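Local coordinates for ferric uptake regulation protein (Vibrio cholerae, PDB 2W57), which binds metal ions and DNA as a dimeric regulator of transcription, probably repressing iron-uptake genes when iron is plentiful, at residues 69-74 with 126-131. Numbering follows the deposited sequence.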
ATOM      1  N   THR A  69      -0.892 -12.935   3.054  1.00 26.36           N
ATOM      2  CA  THR A  69      -0.098 -11.781   2.656  1.00 26.91           C
ATOM      3  C   THR A  69      -1.011 -10.568   2.686  1.00 27.37           C
ATOM      4  O   THR A  69      -2.130 -10.622   2.154  1.00 27.64           O
ATOM      5  CB  THR A  69       0.430 -11.934   1.215  1.00 26.98           C
ATOM      6  OG1 THR A  69       1.250 -13.111   1.117  1.00 27.82           O
ATOM      7  CG2 THR A  69       1.255 -10.712   0.803  1.00 27.32           C
ATOM      8  N   ARG A  70      -0.543  -9.482   3.306  1.00 27.74           N
ATOM      9  CA  ARG A  70      -1.282  -8.220   3.301  1.00 27.79           C
ATOM     10  C   ARG A  70      -0.826  -7.313   2.169  1.00 28.08           C
ATOM     11  O   ARG A  70       0.365  -7.061   2.014  1.00 27.62           O
ATOM     12  CB  ARG A  70      -1.166  -7.466   4.635  1.00 27.25           C
ATOM     13  CG  ARG A  70      -2.300  -6.446   4.816  1.00 27.33           C
ATOM     14  CD  ARG A  70      -1.969  -5.251   5.718  1.00 26.71           C
ATOM     15  NE  ARG A  70      -2.101  -5.554   7.143  1.00 26.21           N
ATOM     16  CZ  ARG A  70      -2.966  -4.980   7.986  1.00 26.42           C
ATOM     17  NH1 ARG A  70      -3.832  -4.040   7.589  1.00 24.23           N
ATOM     18  NH2 ARG A  70      -2.954  -5.356   9.259  1.00 27.52           N
ATOM     19  N   HIS A  71      -1.791  -6.817   1.399  1.00 28.86           N
ATOM     20  CA  HIS A  71      -1.541  -5.774   0.407  1.00 29.90           C
ATOM     21  C   HIS A  71      -2.236  -4.481   0.801  1.00 30.42           C
ATOM     22  O   HIS A  71      -3.414  -4.498   1.162  1.00 30.64           O
ATOM     23  CB  HIS A  71      -2.064  -6.199  -0.964  1.00 30.25           C
ATOM     24  CG  HIS A  71      -1.405  -7.420  -1.518  1.00 31.21           C
ATOM     25  ND1 HIS A  71      -0.178  -7.382  -2.149  1.00 32.86           N
ATOM     26  CD2 HIS A  71      -1.803  -8.714  -1.544  1.00 31.16           C
ATOM     27  CE1 HIS A  71       0.154  -8.602  -2.532  1.00 33.35           C
ATOM     28  NE2 HIS A  71      -0.818  -9.428  -2.179  1.00 33.60           N
ATOM     29  N   HIS A  72      -1.522  -3.359   0.709  1.00 31.06           N
ATOM     30  CA  HIS A  72      -2.121  -2.047   0.975  1.00 31.48           C
ATOM     31  C   HIS A  72      -2.518  -1.363  -0.328  1.00 32.41           C
ATOM     32  O   HIS A  72      -1.654  -0.929  -1.088  1.00 33.01           O
ATOM     33  CB  HIS A  72      -1.146  -1.168   1.728  1.00 30.89           C
ATOM     34  CG  HIS A  72      -0.765  -1.700   3.070  1.00 31.02           C
ATOM     35  ND1 HIS A  72      -1.380  -1.287   4.236  1.00 30.95           N
ATOM     36  CD2 HIS A  72       0.184  -2.594   3.439  1.00 30.04           C
ATOM     37  CE1 HIS A  72      -0.830  -1.913   5.262  1.00 30.52           C
ATOM     38  NE2 HIS A  72       0.118  -2.714   4.806  1.00 30.33           N
ATOM     39  N   PHE A  73      -3.817  -1.270  -0.597  1.00 33.43           N
ATOM     40  CA  PHE A  73      -4.296  -0.708  -1.865  1.00 34.25           C
ATOM     41  C   PHE A  73      -4.315   0.806  -1.842  1.00 35.43           C
ATOM     42  O   PHE A  73      -3.862   1.420  -0.873  1.00 35.55           O
ATOM     43  CB  PHE A  73      -5.683  -1.245  -2.196  1.00 33.72           C
ATOM     44  CG  PHE A  73      -5.662  -2.542  -2.931  1.00 33.08           C
ATOM     45  CD1 PHE A  73      -4.468  -3.244  -3.105  1.00 31.66           C
ATOM     46  CD2 PHE A  73      -6.844  -3.087  -3.430  1.00 32.96           C
ATOM     47  CE1 PHE A  73      -4.445  -4.453  -3.783  1.00 31.78           C
ATOM     48  CE2 PHE A  73      -6.833  -4.308  -4.107  1.00 32.53           C
ATOM     49  CZ  PHE A  73      -5.632  -4.991  -4.286  1.00 32.40           C
ATOM     50  N   GLU A  74      -4.852   1.401  -2.908  1.00 36.91           N
ATOM     51  CA  GLU A  74      -4.870   2.854  -3.067  1.00 38.49           C
ATOM     52  C   GLU A  74      -5.625   3.513  -1.926  1.00 37.91           C
ATOM     53  O   GLU A  74      -6.819   3.260  -1.707  1.00 37.73           O
ATOM     54  CB  GLU A  74      -5.477   3.272  -4.412  1.00 38.74           C
ATOM     55  CG  GLU A  74      -5.081   4.696  -4.863  1.00 40.42           C
ATOM     56  CD  GLU A  74      -5.837   5.160  -6.120  1.00 41.15           C
ATOM     57  OE1 GLU A  74      -6.448   4.295  -6.821  1.00 43.99           O
ATOM     58  OE2 GLU A  74      -5.822   6.397  -6.396  1.00 42.89           O
ATOM     59  N   SER A 126       6.454  -4.386  -5.970  1.00 33.95           N
ATOM     60  CA  SER A 126       5.000  -4.519  -5.934  1.00 33.19           C
ATOM     61  C   SER A 126       4.391  -3.611  -6.980  1.00 32.09           C
ATOM     62  O   SER A 126       4.830  -2.473  -7.142  1.00 31.67           O
ATOM     63  CB  SER A 126       4.430  -4.226  -4.533  1.00 33.55           C
ATOM     64  OG  SER A 126       4.734  -2.910  -4.104  1.00 34.60           O
ATOM     65  N   LEU A 127       3.398  -4.125  -7.698  1.00 31.05           N
ATOM     66  CA  LEU A 127       2.764  -3.378  -8.791  1.00 30.50           C
ATOM     67  C   LEU A 127       1.248  -3.478  -8.715  1.00 30.34           C
ATOM     68  O   LEU A 127       0.702  -4.580  -8.675  1.00 30.09           O
ATOM     69  CB  LEU A 127       3.288  -3.853 -10.157  1.00 30.08           C
ATOM     70  CG  LEU A 127       2.588  -3.470 -11.461  1.00 30.01           C
ATOM     71  CD1 LEU A 127       2.665  -1.983 -11.727  1.00 29.76           C
ATOM     72  CD2 LEU A 127       3.182  -4.245 -12.626  1.00 30.29           C
ATOM     73  N   TYR A 128       0.593  -2.313  -8.683  1.00 30.33           N
ATOM     74  CA  TYR A 128      -0.861  -2.214  -8.581  1.00 30.66           C
ATOM     75  C   TYR A 128      -1.395  -1.305  -9.671  1.00 31.02           C
ATOM     76  O   TYR A 128      -1.022  -0.136  -9.750  1.00 31.26           O
ATOM     77  CB  TYR A 128      -1.288  -1.674  -7.206  1.00 30.66           C
ATOM     78  CG  TYR A 128      -0.863  -2.549  -6.061  1.00 30.65           C
ATOM     79  CD1 TYR A 128      -1.556  -3.715  -5.759  1.00 31.08           C
ATOM     80  CD2 TYR A 128       0.254  -2.233  -5.298  1.00 30.28           C
ATOM     81  CE1 TYR A 128      -1.143  -4.545  -4.717  1.00 31.56           C
ATOM     82  CE2 TYR A 128       0.674  -3.052  -4.257  1.00 30.18           C
ATOM     83  CZ  TYR A 128      -0.025  -4.203  -3.972  1.00 31.17           C
ATOM     84  OH  TYR A 128       0.387  -5.016  -2.935  1.00 31.73           O
ATOM     85  N   LEU A 129      -2.257  -1.846 -10.519  1.00 31.23           N
ATOM     86  CA  LEU A 129      -2.902  -1.049 -11.546  1.00 31.66           C
ATOM     87  C   LEU A 129      -4.338  -0.814 -11.114  1.00 32.27           C
ATOM     88  O   LEU A 129      -5.034  -1.759 -10.740  1.00 32.87           O
ATOM     89  CB  LEU A 129      -2.848  -1.773 -12.897  1.00 31.11           C
ATOM     90  CG  LEU A 129      -1.475  -2.269 -13.360  1.00 30.79           C
ATOM     91  CD1 LEU A 129      -1.561  -3.013 -14.692  1.00 29.39           C
ATOM     92  CD2 LEU A 129      -0.469  -1.128 -13.450  1.00 30.69           C
ATOM     93  N   TYR A 130      -4.786   0.432 -11.134  1.00 32.86           N
ATOM     94  CA  TYR A 130      -6.168   0.719 -10.755  1.00 34.12           C
ATOM     95  C   TYR A 130      -6.946   1.291 -11.940  1.00 35.70           C
ATOM     96  O   TYR A 130      -6.420   2.117 -12.679  1.00 35.66           O
ATOM     97  CB  TYR A 130      -6.225   1.676  -9.562  1.00 33.21           C
ATOM     98  CG  TYR A 130      -5.391   1.269  -8.358  1.00 32.42           C
ATOM     99  CD1 TYR A 130      -5.941   0.491  -7.341  1.00 32.04           C
ATOM    100  CD2 TYR A 130      -4.064   1.690  -8.217  1.00 31.28           C
ATOM    101  CE1 TYR A 130      -5.202   0.130  -6.224  1.00 30.63           C
ATOM    102  CE2 TYR A 130      -3.314   1.331  -7.101  1.00 30.62           C
ATOM    103  CZ  TYR A 130      -3.896   0.550  -6.107  1.00 31.42           C
ATOM    104  OH  TYR A 130      -3.178   0.173  -4.994  1.00 31.50           O
ATOM    105  N   GLY A 131      -8.189   0.845 -12.122  1.00 37.84           N
ATOM    106  CA  GLY A 131      -9.057   1.388 -13.177  1.00 40.53           C
ATOM    107  C   GLY A 131     -10.555   1.153 -13.008  1.00 42.65           C
ATOM    108  O   GLY A 131     -10.972   0.384 -12.129  1.00 43.02           O
TER
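Two tyrosines on strand 126-131, Tyr128 and Tyr130, reach across to residues 71-74 and join two sheets whose strands share no backbone bonds here, an example of how aromatic side chains can bridge strands whose segment axes come no closer than 9.7 Å. The polar link is a single bent hydrogen bond (145°), His71 ND1 to Tyr128 OH at 2.6 Å, in which either group may be the donor. The imidazole nitrogen lies in the plane of the phenol ring at its edge, and the hydroxyl in turn lies near the plane of the imidazole, at its edge, although the two rings are inclined at 78°. His71 NE2 is hydrogen-bonded to Glu81 OE2, from a ligand of the nearby zinc ion, so the imidazole is held at both nitrogens; His71 is the second-shell residue, and its bond to Tyr128 probably helps fix the ring's rotation.

Aromatic contacts continue the join. Phe73 brings CE1 to 3.4 Å from Tyr128 CE1, the two side chains crossing at about a right angle with their rings oblique, and with His71 these rings form an aromatic cluster. Glu74 instead lies over a face of Tyr130: its CB makes a CH-pi contact 3.8 Å from the ring centroid. With CG anti to the backbone N (chi1 -159°) and the chain extended beyond, the carboxylate is carried along the same face, and OE1 comes to 3.6 Å from Tyr130 CG.

Around this join, Phe73 also packs on Val92 and Val99, and the Tyr128 ring meets that of the zinc ligand His90. Strand 68-72 pairs with strand 78-82, whereas strand 121-132 runs beside strand 89-93 and continues its sheet antiparallel into the second subunit.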